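Local atomic coordinates of nuclear polyadenylated RNA-binding protein NAB2 (Saccharomyces cerevisiae, PDB entry 2V75), a protein that binds the poly(A) tails of mRNAs, protecting them from exosome degradation, and helps control tail length and nuclear export, here represented by its N-terminal domain. Residues K11-E16 with E85-K90; A15-G20 with L64-Q69; G43-V48 with T70-L75; V48-A53 with V59-L64. One frame throughout, in Å; residues are numbered along the deposited sequence.

Interaction 1: residues K11-E16 with E85-K90; sequences KVIVAE and ENIVSK
I13 of helix 7-18 meets I87 and V88 of helix 84-93, and the meeting is wholly apolar. The closest approach is between I13 CD1 and I87 CG2, 3.7 Å apart, and the two isoleucines cross at about a right angle. I87 CG2 also touches CG1 and CG2 of I13, so one methyl is held along much of its partner. V88 CG2 adds a second, looser touch, 4.2 Å from I13 CG1. The I13 ethyl arm starts beside the backbone N (chi1 -76°) and its last bond is extended, which carries CD1 across to I87. An alanine in place of I13 would probably leave the I87 CG2 methyl without its mate and open a gap between the two helices.

At the solvent-facing border, E16 OE1 comes within 4.2 Å of V88 CG1. The charged end of E16 has its main partner in R92, with which it forms a salt bridge, while its bent chain passes the valine. Branched aliphatic residues suit this place because they fill the space between helix axes that run nearly parallel, 10° apart, with a closest approach of 9.8 Å between the short segments. Helix 61-79 lies against the inner side of the contact: A74 packs on I13, while A77 and L78 cover I87.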
loop_
_atom_site.group_PDB
_atom_site.type_symbol
_atom_site.label_atom_id
_atom_site.label_comp_id
_atom_site.label_asym_id
_atom_site.label_seq_id
_atom_site.Cartn_x
_atom_site.Cartn_y
_atom_site.Cartn_z
ATOM N N LYS A 11 2.547 7.083 1.055
ATOM C CA LYS A 11 1.360 7.235 0.208
ATOM C C LYS A 11 1.789 7.116 -1.243
ATOM O O LYS A 11 1.140 6.474 -2.045
ATOM C CB LYS A 11 0.703 8.563 0.475
ATOM C CG LYS A 11 -0.086 8.692 1.783
ATOM C CD LYS A 11 -0.709 10.112 1.841
ATOM C CE LYS A 11 -1.016 10.537 3.254
ATOM N NZ LYS A 11 -1.129 12.003 3.338
ATOM N N VAL A 12 2.942 7.672 -1.570
ATOM C CA VAL A 12 3.466 7.543 -2.946
ATOM C C VAL A 12 3.824 6.103 -3.257
ATOM O O VAL A 12 3.440 5.542 -4.283
ATOM C CB VAL A 12 4.683 8.422 -3.186
ATOM C CG1 VAL A 12 5.388 8.022 -4.488
ATOM C CG2 VAL A 12 4.301 9.911 -3.252
ATOM N N ILE A 13 4.446 5.422 -2.301
ATOM C CA ILE A 13 4.877 4.034 -2.519
ATOM C C ILE A 13 3.699 3.109 -2.684
ATOM O O ILE A 13 3.679 2.225 -3.537
ATOM C CB ILE A 13 5.764 3.535 -1.360
ATOM C CG1 ILE A 13 7.162 4.144 -1.496
ATOM C CG2 ILE A 13 5.839 1.994 -1.314
ATOM C CD1 ILE A 13 7.967 4.005 -0.169
ATOM N N VAL A 14 2.660 3.347 -1.905
ATOM C CA VAL A 14 1.421 2.555 -2.051
ATOM C C VAL A 14 0.724 2.788 -3.408
ATOM O O VAL A 14 0.335 1.831 -4.082
ATOM C CB VAL A 14 0.495 2.808 -0.842
ATOM C CG1 VAL A 14 -0.895 2.096 -1.020
ATOM C CG2 VAL A 14 1.137 2.295 0.441
ATOM N N ALA A 15 0.594 4.050 -3.799
ATOM C CA ALA A 15 0.133 4.406 -5.137
ATOM C C ALA A 15 0.929 3.719 -6.252
ATOM O O ALA A 15 0.353 3.299 -7.246
ATOM C CB ALA A 15 0.098 5.951 -5.310
ATOM N N GLU A 16 2.249 3.629 -6.113
ATOM C CA GLU A 16 3.065 3.002 -7.141
ATOM C C GLU A 16 2.715 1.513 -7.258
ATOM O O GLU A 16 2.640 0.947 -8.366
ATOM C CB GLU A 16 4.558 3.195 -6.839
ATOM C CG GLU A 16 4.984 4.611 -6.881
ATOM C CD GLU A 16 5.007 5.194 -8.274
ATOM O OE1 GLU A 16 5.309 4.497 -9.273
ATOM O OE2 GLU A 16 4.885 6.429 -8.365
ATOM N N GLU A 85 13.096 6.498 -3.244
ATOM C CA GLU A 85 13.419 6.219 -4.659
ATOM C C GLU A 85 13.715 4.753 -4.898
ATOM O O GLU A 85 13.167 4.154 -5.818
ATOM C CB GLU A 85 14.650 7.010 -5.117
ATOM C CG GLU A 85 14.277 8.422 -5.436
ATOM C CD GLU A 85 15.544 9.189 -5.863
ATOM O OE1 GLU A 85 16.157 8.859 -6.974
ATOM O OE2 GLU A 85 15.882 10.142 -5.063
ATOM N N ASN A 86 14.607 4.196 -4.069
ATOM C CA ASN A 86 15.046 2.816 -4.218
ATOM C C ASN A 86 13.835 1.895 -4.088
ATOM O O ASN A 86 13.686 0.908 -4.833
ATOM C CB ASN A 86 16.103 2.423 -3.164
ATOM C CG ASN A 86 17.468 3.068 -3.384
ATOM O OD1 ASN A 86 18.240 3.222 -2.419
ATOM N ND2 ASN A 86 17.789 3.426 -4.646
ATOM N N ILE A 87 12.943 2.238 -3.156
ATOM C CA ILE A 87 11.758 1.434 -2.927
ATOM C C ILE A 87 10.788 1.486 -4.116
ATOM O O ILE A 87 10.283 0.465 -4.578
ATOM C CB ILE A 87 11.059 1.811 -1.590
ATOM C CG1 ILE A 87 12.022 1.593 -0.407
ATOM C CG2 ILE A 87 9.741 1.051 -1.492
ATOM C CD1 ILE A 87 11.405 1.922 0.938
ATOM N N VAL A 88 10.552 2.693 -4.614
ATOM C CA VAL A 88 9.806 2.900 -5.853
ATOM C C VAL A 88 10.413 2.138 -7.039
ATOM O O VAL A 88 9.685 1.470 -7.757
ATOM C CB VAL A 88 9.746 4.392 -6.190
ATOM C CG1 VAL A 88 9.143 4.614 -7.600
ATOM C CG2 VAL A 88 8.897 5.169 -5.168
ATOM N N SER A 89 11.732 2.211 -7.221
ATOM C CA SER A 89 12.353 1.512 -8.337
ATOM C C SER A 89 12.077 -0.006 -8.250
ATOM O O SER A 89 11.790 -0.628 -9.264
ATOM C CB SER A 89 13.857 1.853 -8.472
ATOM O OG SER A 89 14.007 2.864 -9.474
ATOM N N LYS A 90 12.088 -0.569 -7.046
ATOM C CA LYS A 90 11.832 -1.997 -6.831
ATOM C C LYS A 90 10.384 -2.349 -7.209
ATOM O O LYS A 90 10.138 -3.358 -7.879
ATOM C CB LYS A 90 12.113 -2.383 -5.368
ATOM C CG LYS A 90 13.606 -2.585 -4.993
ATOM C CD LYS A 90 13.767 -2.676 -3.474
ATOM C CE LYS A 90 15.117 -2.165 -2.966
ATOM N NZ LYS A 90 16.234 -2.659 -3.799
#

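Interaction 2: residues A15-G20 with L64-Q69; sequences AEKLAG and LANVVQ
L18 lays its CD2 methyl against both branches of V67, 3.9 Å from V67 CG1 and equally far from V67 CG2, the two side chains meeting at about a right angle. The leucine leaves its helix with CG beside the backbone N (chi1 -64°); CD1 continues the extended chain, and the other branch, CD2, is turned to the valine. Both residues are buried, and an aliphatic pair suits a place where methyl meets methyl.

One residue earlier, K17 takes the outer part of the interface. Its CG passes 4.1 Å from V67 CG2, so the valine is touched by two successive residues of helix 7-18. Beyond CG the lysine chain bends at chi2 (66°) and carries its ammonium group toward the amide of N66, crossing that side chain at about a right angle. The modelled separation of K17 NZ from N66 OD1, 2.4 Å, is too short for an ordinary hydrogen bond, and the oxygen's position is less certain; the lysine-to-amide pairing is plausible, its exact geometry doubtful. Lysine fits the border, having an aliphatic stem for the valine and a charged end that can turn to a polar neighbour. An alanine at K17 would probably uncover one flank of V67, and would remove whatever bond the ammonium makes to N66.

The contact lies near the centre of the domain: helix 28-40 closes the inner side, with I28 and V31 on L18 and I35 on V67, while F24 and I21 from the adjoining loop cover L18 and V67 respectively.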
loop_
_atom_site.group_PDB
_atom_site.type_symbol
_atom_site.label_atom_id
_atom_site.label_comp_id
_atom_site.label_asym_id
_atom_site.label_seq_id
_atom_site.Cartn_x
_atom_site.Cartn_y
_atom_site.Cartn_z
ATOM N N ALA A 15 0.594 4.050 -3.799
ATOM C CA ALA A 15 0.133 4.406 -5.137
ATOM C C ALA A 15 0.929 3.719 -6.252
ATOM O O ALA A 15 0.353 3.299 -7.246
ATOM C CB ALA A 15 0.098 5.951 -5.310
ATOM N N GLU A 16 2.249 3.629 -6.113
ATOM C CA GLU A 16 3.065 3.002 -7.141
ATOM C C GLU A 16 2.715 1.513 -7.258
ATOM O O GLU A 16 2.640 0.947 -8.366
ATOM C CB GLU A 16 4.558 3.195 -6.839
ATOM C CG GLU A 16 4.984 4.611 -6.881
ATOM C CD GLU A 16 5.007 5.194 -8.274
ATOM O OE1 GLU A 16 5.309 4.497 -9.273
ATOM O OE2 GLU A 16 4.885 6.429 -8.365
ATOM N N LYS A 17 2.507 0.901 -6.109
ATOM C CA LYS A 17 2.133 -0.526 -6.052
ATOM C C LYS A 17 0.765 -0.746 -6.691
ATOM O O LYS A 17 0.604 -1.584 -7.590
ATOM C CB LYS A 17 2.170 -1.007 -4.618
ATOM C CG LYS A 17 1.741 -2.484 -4.404
ATOM C CD LYS A 17 2.667 -3.466 -5.029
ATOM C CE LYS A 17 2.149 -4.872 -4.684
ATOM N NZ LYS A 17 3.100 -5.924 -5.021
ATOM N N LEU A 18 -0.204 0.075 -6.289
ATOM C CA LEU A 18 -1.559 0.043 -6.884
ATOM C C LEU A 18 -1.559 0.239 -8.399
ATOM O O LEU A 18 -2.288 -0.424 -9.165
ATOM C CB LEU A 18 -2.420 1.086 -6.184
ATOM C CG LEU A 18 -2.696 0.880 -4.692
ATOM C CD1 LEU A 18 -3.514 2.120 -4.222
ATOM C CD2 LEU A 18 -3.436 -0.452 -4.452
ATOM N N ALA A 19 -0.712 1.146 -8.884
ATOM C CA ALA A 19 -0.677 1.417 -10.305
ATOM C C ALA A 19 -0.263 0.210 -11.138
ATOM O O ALA A 19 -0.416 0.227 -12.371
ATOM C CB ALA A 19 0.281 2.586 -10.618
ATOM N N GLY A 20 0.367 -0.764 -10.504
ATOM C CA GLY A 20 0.915 -1.912 -11.245
ATOM C C GLY A 20 -0.037 -3.100 -11.279
ATOM O O GLY A 20 0.239 -4.126 -11.911
ATOM N N LEU A 64 -5.292 -7.357 -2.177
ATOM C CA LEU A 64 -5.234 -6.365 -1.098
ATOM C C LEU A 64 -4.154 -6.746 -0.101
ATOM O O LEU A 64 -3.407 -5.900 0.393
ATOM C CB LEU A 64 -6.570 -6.212 -0.355
ATOM C CG LEU A 64 -7.661 -5.543 -1.219
ATOM C CD1 LEU A 64 -9.031 -5.730 -0.558
ATOM C CD2 LEU A 64 -7.300 -4.068 -1.398
ATOM N N ALA A 65 -4.103 -8.027 0.228
ATOM C CA ALA A 65 -3.071 -8.509 1.128
ATOM C C ALA A 65 -1.641 -8.251 0.635
ATOM O O ALA A 65 -0.775 -7.831 1.400
ATOM C CB ALA A 65 -3.274 -9.998 1.471
ATOM N N ASN A 66 -1.378 -8.483 -0.640
ATOM C CA ASN A 66 -0.089 -8.146 -1.209
ATOM C C ASN A 66 0.250 -6.672 -1.054
ATOM O O ASN A 66 1.388 -6.340 -0.712
ATOM C CB ASN A 66 -0.072 -8.513 -2.667
ATOM C CG ASN A 66 1.289 -8.228 -3.296
ATOM O OD1 ASN A 66 1.399 -7.534 -4.307
ATOM N ND2 ASN A 66 2.342 -8.791 -2.684
ATOM N N VAL A 67 -0.716 -5.816 -1.335
ATOM C CA VAL A 67 -0.529 -4.364 -1.283
ATOM C C VAL A 67 -0.253 -3.993 0.162
ATOM O O VAL A 67 0.690 -3.247 0.442
ATOM C CB VAL A 67 -1.721 -3.580 -1.786
ATOM C CG1 VAL A 67 -1.522 -2.045 -1.507
ATOM C CG2 VAL A 67 -1.952 -3.897 -3.293
ATOM N N VAL A 68 -1.079 -4.499 1.069
ATOM C CA VAL A 68 -0.869 -4.218 2.502
ATOM C C VAL A 68 0.510 -4.713 3.037
ATOM O O VAL A 68 1.247 -3.995 3.765
ATOM C CB VAL A 68 -2.094 -4.691 3.343
ATOM C CG1 VAL A 68 -1.757 -4.569 4.814
ATOM C CG2 VAL A 68 -3.387 -3.888 2.946
ATOM N N GLN A 69 0.872 -5.957 2.747
ATOM C CA GLN A 69 2.197 -6.499 3.047
ATOM C C GLN A 69 3.314 -5.596 2.538
ATOM O O GLN A 69 4.261 -5.268 3.236
ATOM C CB GLN A 69 2.288 -7.917 2.450
ATOM C CG GLN A 69 1.440 -8.886 3.206
ATOM C CD GLN A 69 1.484 -10.286 2.603
ATOM O OE1 GLN A 69 2.098 -10.475 1.553
ATOM N NE2 GLN A 69 0.818 -11.236 3.244
#

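Interaction 3: residues G43-V48 with T70-L75; sequences GTVESV and TAFFAL
F72 spans the gap from helix 61-79 to the start of helix 45-55. Its CB points toward that helix, and CG stands beside the backbone N (chi1 -87°), which aims the ring at G43 and V45. Along one side of the ring, CD2 lies 4.0 Å from V45 CG2; next, CE2 approaches V45 CA at 3.9 Å, coming obliquely. At the tip, CZ lies 3.2 Å from G43 O, which sits at the ring edge near its plane, so the polarised C-H edge faces a carbonyl oxygen. CE1 is near the same oxygen, and V48 CG2 also stands at the edge, 4.3 Å from CZ. Phenylalanine suits the place by being long and flat enough to bring its edge to this backbone.

The backbone met by the ring is shaped by a capping box: S47 N donates to T44 OG1 (3.1 Å, 155°), while T44 N gives a weak bond to S47 OG. Threonine suits the N-cap because its hydroxyl serves S47 N, a first-turn N-H with no helical acceptor before it; the serine hydroxyl answers the N-H of the capping residue itself. G43 has a reason of its own, since a CB there would run into V48 CG2. I39 of helix 28-40 packs against F72 too.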
loop_
_atom_site.group_PDB
_atom_site.type_symbol
_atom_site.label_atom_id
_atom_site.label_comp_id
_atom_site.label_asym_id
_atom_site.label_seq_id
_atom_site.Cartn_x
_atom_site.Cartn_y
_atom_site.Cartn_z
ATOM N N GLY A 43 -3.082 -0.257 12.712
ATOM C CA GLY A 43 -3.747 -1.495 12.252
ATOM C C GLY A 43 -2.836 -2.729 12.161
ATOM O O GLY A 43 -1.639 -2.602 11.922
ATOM N N THR A 44 -3.402 -3.908 12.340
ATOM C CA THR A 44 -2.681 -5.156 12.070
ATOM C C THR A 44 -2.780 -5.433 10.570
ATOM O O THR A 44 -3.576 -4.822 9.894
ATOM C CB THR A 44 -3.261 -6.289 12.836
ATOM O OG1 THR A 44 -4.642 -6.422 12.487
ATOM C CG2 THR A 44 -3.099 -6.114 14.366
ATOM N N VAL A 45 -1.965 -6.324 10.022
ATOM C CA VAL A 45 -2.073 -6.651 8.614
ATOM C C VAL A 45 -3.506 -7.113 8.285
ATOM O O VAL A 45 -4.097 -6.636 7.316
ATOM C CB VAL A 45 -1.050 -7.738 8.213
ATOM C CG1 VAL A 45 -1.290 -8.072 6.736
ATOM C CG2 VAL A 45 0.395 -7.253 8.485
ATOM N N GLU A 46 -4.024 -8.037 9.060
ATOM C CA GLU A 46 -5.381 -8.551 8.925
ATOM C C GLU A 46 -6.503 -7.502 9.013
ATOM O O GLU A 46 -7.389 -7.491 8.160
ATOM C CB GLU A 46 -5.615 -9.590 10.018
ATOM C CG GLU A 46 -4.957 -9.239 11.400
ATOM C CD GLU A 46 -3.569 -9.895 11.672
ATOM O OE1 GLU A 46 -2.545 -9.546 11.007
ATOM O OE2 GLU A 46 -3.544 -10.756 12.595
ATOM N N SER A 47 -6.412 -6.600 9.988
ATOM C CA SER A 47 -7.404 -5.535 10.183
ATOM C C SER A 47 -7.369 -4.546 9.029
ATOM O O SER A 47 -8.393 -4.023 8.599
ATOM C CB SER A 47 -7.245 -4.819 11.535
ATOM O OG SER A 47 -6.347 -3.705 11.466
ATOM N N VAL A 48 -6.203 -4.261 8.487
ATOM C CA VAL A 48 -6.142 -3.346 7.371
ATOM C C VAL A 48 -6.738 -4.038 6.123
ATOM O O VAL A 48 -7.475 -3.416 5.363
ATOM C CB VAL A 48 -4.721 -2.818 7.114
ATOM C CG1 VAL A 48 -4.675 -1.972 5.842
ATOM C CG2 VAL A 48 -4.202 -2.127 8.418
ATOM N N THR A 70 3.202 -5.142 1.296
ATOM C CA THR A 70 4.219 -4.290 0.731
ATOM C C THR A 70 4.304 -2.932 1.443
ATOM O O THR A 70 5.406 -2.444 1.720
ATOM C CB THR A 70 3.893 -3.994 -0.737
ATOM O OG1 THR A 70 3.888 -5.229 -1.438
ATOM C CG2 THR A 70 4.886 -2.993 -1.377
ATOM N N ALA A 71 3.160 -2.409 1.830
ATOM C CA ALA A 71 3.094 -1.141 2.540
ATOM C C ALA A 71 3.814 -1.261 3.881
ATOM O O ALA A 71 4.605 -0.405 4.202
ATOM C CB ALA A 71 1.638 -0.736 2.798
ATOM N N PHE A 72 3.493 -2.266 4.685
ATOM C CA PHE A 72 4.117 -2.334 5.998
ATOM C C PHE A 72 5.613 -2.554 5.839
ATOM O O PHE A 72 6.456 -2.049 6.571
ATOM C CB PHE A 72 3.532 -3.482 6.820
ATOM C CG PHE A 72 2.288 -3.151 7.607
ATOM C CD1 PHE A 72 2.358 -2.524 8.839
ATOM C CD2 PHE A 72 1.055 -3.584 7.168
ATOM C CE1 PHE A 72 1.191 -2.270 9.573
ATOM C CE2 PHE A 72 -0.102 -3.359 7.910
ATOM C CZ PHE A 72 -0.031 -2.706 9.123
ATOM N N PHE A 73 5.968 -3.405 4.889
ATOM C CA PHE A 73 7.338 -3.671 4.593
ATOM C C PHE A 73 8.105 -2.404 4.210
ATOM O O PHE A 73 9.202 -2.099 4.739
ATOM C CB PHE A 73 7.420 -4.774 3.533
ATOM C CG PHE A 73 8.723 -5.507 3.522
ATOM C CD1 PHE A 73 8.915 -6.720 4.189
ATOM C CD2 PHE A 73 9.792 -4.946 2.850
ATOM C CE1 PHE A 73 10.137 -7.371 4.141
ATOM C CE2 PHE A 73 11.032 -5.589 2.802
ATOM C CZ PHE A 73 11.191 -6.807 3.447
ATOM N N ALA A 74 7.536 -1.637 3.286
ATOM C CA ALA A 74 8.118 -0.378 2.824
ATOM C C ALA A 74 8.294 0.634 3.971
ATOM O O ALA A 74 9.350 1.266 4.063
ATOM C CB ALA A 74 7.262 0.216 1.729
ATOM N N LEU A 75 7.306 0.724 4.859
ATOM C CA LEU A 75 7.384 1.594 6.027
ATOM C C LEU A 75 8.596 1.231 6.901
ATOM O O LEU A 75 9.345 2.109 7.326
ATOM C CB LEU A 75 6.059 1.522 6.811
ATOM C CG LEU A 75 5.969 2.362 8.092
ATOM C CD1 LEU A 75 6.264 3.853 7.803
ATOM C CD2 LEU A 75 4.589 2.144 8.774
#

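Interaction 4: residues V48-A53 with V59-L64; sequences VVDELA and VSRDTL
R61 and D50 form the salt bridge of this contact, and a single carboxylate oxygen takes both bonds. R61 NH2 lies 2.6 Å from D50 OD1 and R61 NH1 lies 2.7 Å from it, an end-on grip in which the oxygen stays almost in the guanidinium plane. The two hydrogen bonds are bent, and the carboxylate plane is turned 63° from that of the guanidinium; NH1 comes nearly along the C-O bond, NH2 from above the carboxylate plane. CG of R61 stands anti to the backbone N (chi1 175°) and the chain runs extended to NE, carrying the guanidinium past V49, whose CG1 lies over one face, to D50.

These segments bring together two consecutive helices of an antiparallel helical hairpin: V49 pairs with L64, and a turn on A53 pairs with R61. On the inner side L64 CD2 meets L52 CB at 3.9 Å and L64 CD1 rests 3.6 Å from A53 N, a nitrogen whose hydrogen is already given to V49 O. Leucine is long enough for its CD1 to rest on A53, whose small side chain lets it come close.

At the start of helix 61-79, S60 is the N-cap: its OG accepts from T63 N at 3.0 Å (159°), while L64 N bonds to S60 O. On the other helix, E51 OE2 is taken by Y34 OH.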
loop_
_atom_site.group_PDB
_atom_site.type_symbol
_atom_site.label_atom_id
_atom_site.label_comp_id
_atom_site.label_asym_id
_atom_site.label_seq_id
_atom_site.Cartn_x
_atom_site.Cartn_y
_atom_site.Cartn_z
ATOM N N VAL A 48 -6.203 -4.261 8.487
ATOM C CA VAL A 48 -6.142 -3.346 7.371
ATOM C C VAL A 48 -6.738 -4.038 6.123
ATOM O O VAL A 48 -7.475 -3.416 5.363
ATOM C CB VAL A 48 -4.721 -2.818 7.114
ATOM C CG1 VAL A 48 -4.675 -1.972 5.842
ATOM C CG2 VAL A 48 -4.202 -2.127 8.418
ATOM N N VAL A 49 -6.400 -5.296 5.897
ATOM C CA VAL A 49 -6.931 -5.998 4.718
ATOM C C VAL A 49 -8.448 -6.131 4.807
ATOM O O VAL A 49 -9.189 -5.775 3.872
ATOM C CB VAL A 49 -6.243 -7.345 4.542
ATOM C CG1 VAL A 49 -6.862 -8.118 3.356
ATOM C CG2 VAL A 49 -4.757 -7.104 4.251
ATOM N N ASP A 50 -8.895 -6.562 5.971
ATOM C CA ASP A 50 -10.327 -6.599 6.292
ATOM C C ASP A 50 -11.060 -5.292 5.942
ATOM O O ASP A 50 -12.099 -5.334 5.292
ATOM C CB ASP A 50 -10.535 -6.878 7.778
ATOM C CG ASP A 50 -10.353 -8.310 8.133
ATOM O OD1 ASP A 50 -10.280 -9.141 7.194
ATOM O OD2 ASP A 50 -10.320 -8.594 9.362
ATOM N N GLU A 51 -10.529 -4.143 6.370
ATOM C CA GLU A 51 -11.187 -2.871 6.194
ATOM C C GLU A 51 -11.225 -2.555 4.709
ATOM O O GLU A 51 -12.267 -2.130 4.205
ATOM C CB GLU A 51 -10.525 -1.753 7.020
ATOM C CG GLU A 51 -10.934 -0.327 6.724
ATOM C CD GLU A 51 -12.138 0.151 7.533
ATOM O OE1 GLU A 51 -12.906 -0.724 7.996
ATOM O OE2 GLU A 51 -12.294 1.387 7.697
ATOM N N LEU A 52 -10.131 -2.782 3.991
ATOM C CA LEU A 52 -10.085 -2.478 2.560
ATOM C C LEU A 52 -11.084 -3.353 1.762
ATOM O O LEU A 52 -11.738 -2.889 0.814
ATOM C CB LEU A 52 -8.677 -2.683 2.012
ATOM C CG LEU A 52 -7.608 -1.734 2.539
ATOM C CD1 LEU A 52 -6.148 -2.224 2.141
ATOM C CD2 LEU A 52 -7.946 -0.376 2.072
ATOM N N ALA A 53 -11.150 -4.614 2.144
ATOM C CA ALA A 53 -12.090 -5.555 1.543
ATOM C C ALA A 53 -13.539 -5.131 1.737
ATOM O O ALA A 53 -14.399 -5.434 0.891
ATOM C CB ALA A 53 -11.903 -6.953 2.086
ATOM N N VAL A 59 -11.451 -5.549 -5.951
ATOM C CA VAL A 59 -10.090 -5.995 -5.677
ATOM C C VAL A 59 -10.164 -7.207 -4.754
ATOM O O VAL A 59 -10.842 -7.191 -3.700
ATOM C CB VAL A 59 -9.236 -4.926 -4.983
ATOM C CG1 VAL A 59 -7.660 -5.318 -5.114
ATOM C CG2 VAL A 59 -9.604 -3.551 -5.580
ATOM N N SER A 60 -9.466 -8.252 -5.159
ATOM C CA SER A 60 -9.449 -9.495 -4.379
ATOM C C SER A 60 -8.769 -9.288 -3.040
ATOM O O SER A 60 -7.878 -8.424 -2.882
ATOM C CB SER A 60 -8.758 -10.628 -5.164
ATOM O OG SER A 60 -7.391 -10.318 -5.299
ATOM N N ARG A 61 -9.145 -10.111 -2.063
ATOM C CA ARG A 61 -8.446 -10.075 -0.783
ATOM C C ARG A 61 -6.976 -10.469 -0.946
ATOM O O ARG A 61 -6.092 -9.876 -0.327
ATOM C CB ARG A 61 -9.192 -10.936 0.244
ATOM C CG ARG A 61 -8.525 -11.064 1.499
ATOM C CD ARG A 61 -9.405 -11.830 2.553
ATOM N NE ARG A 61 -8.792 -11.494 3.824
ATOM C CZ ARG A 61 -9.290 -10.703 4.774
ATOM N NH1 ARG A 61 -10.520 -10.205 4.736
ATOM N NH2 ARG A 61 -8.512 -10.495 5.832
ATOM N N ASP A 62 -6.688 -11.421 -1.819
ATOM C CA ASP A 62 -5.296 -11.788 -2.066
ATOM C C ASP A 62 -4.500 -10.570 -2.543
ATOM O O ASP A 62 -3.417 -10.262 -2.042
ATOM C CB ASP A 62 -5.193 -12.902 -3.115
ATOM C CG ASP A 62 -3.778 -13.388 -3.271
ATOM O OD1 ASP A 62 -3.288 -14.075 -2.357
ATOM O OD2 ASP A 62 -3.186 -13.061 -4.298
ATOM N N THR A 63 -5.032 -9.843 -3.523
ATOM C CA THR A 63 -4.361 -8.637 -4.018
ATOM C C THR A 63 -4.238 -7.555 -2.949
ATOM O O THR A 63 -3.145 -6.972 -2.753
ATOM C CB THR A 63 -5.072 -8.110 -5.274
ATOM O OG1 THR A 63 -4.854 -9.077 -6.284
ATOM C CG2 THR A 63 -4.507 -6.705 -5.719
ATOM N N LEU A 64 -5.292 -7.357 -2.177
ATOM C CA LEU A 64 -5.234 -6.365 -1.098
ATOM C C LEU A 64 -4.154 -6.746 -0.101
ATOM O O LEU A 64 -3.407 -5.900 0.393
ATOM C CB LEU A 64 -6.570 -6.212 -0.355
ATOM C CG LEU A 64 -7.661 -5.543 -1.219
ATOM C CD1 LEU A 64 -9.031 -5.730 -0.558
ATOM C CD2 LEU A 64 -7.300 -4.068 -1.398
#

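Helix 61-79 serves interactions 4, 2 and 3 in turn along its length, while interaction 1 joins helices 7-18 and 84-93 beside it. Interactions 1 and 2 share A15 and E16; interactions 3 and 4 hold the same pair of helices at different levels and share V48. Interaction 2 lies nearest the centre of the chain and interaction 4 farthest out, the latter about 19 Å centre to centre from interaction 1. Aliphatic pairs dominate interaction 1 and the inner half of interaction 2; interaction 3, a surface contact, relies on an aromatic edge at a backbone carbonyl, and interaction 4 adds a salt bridge between two exposed side chains.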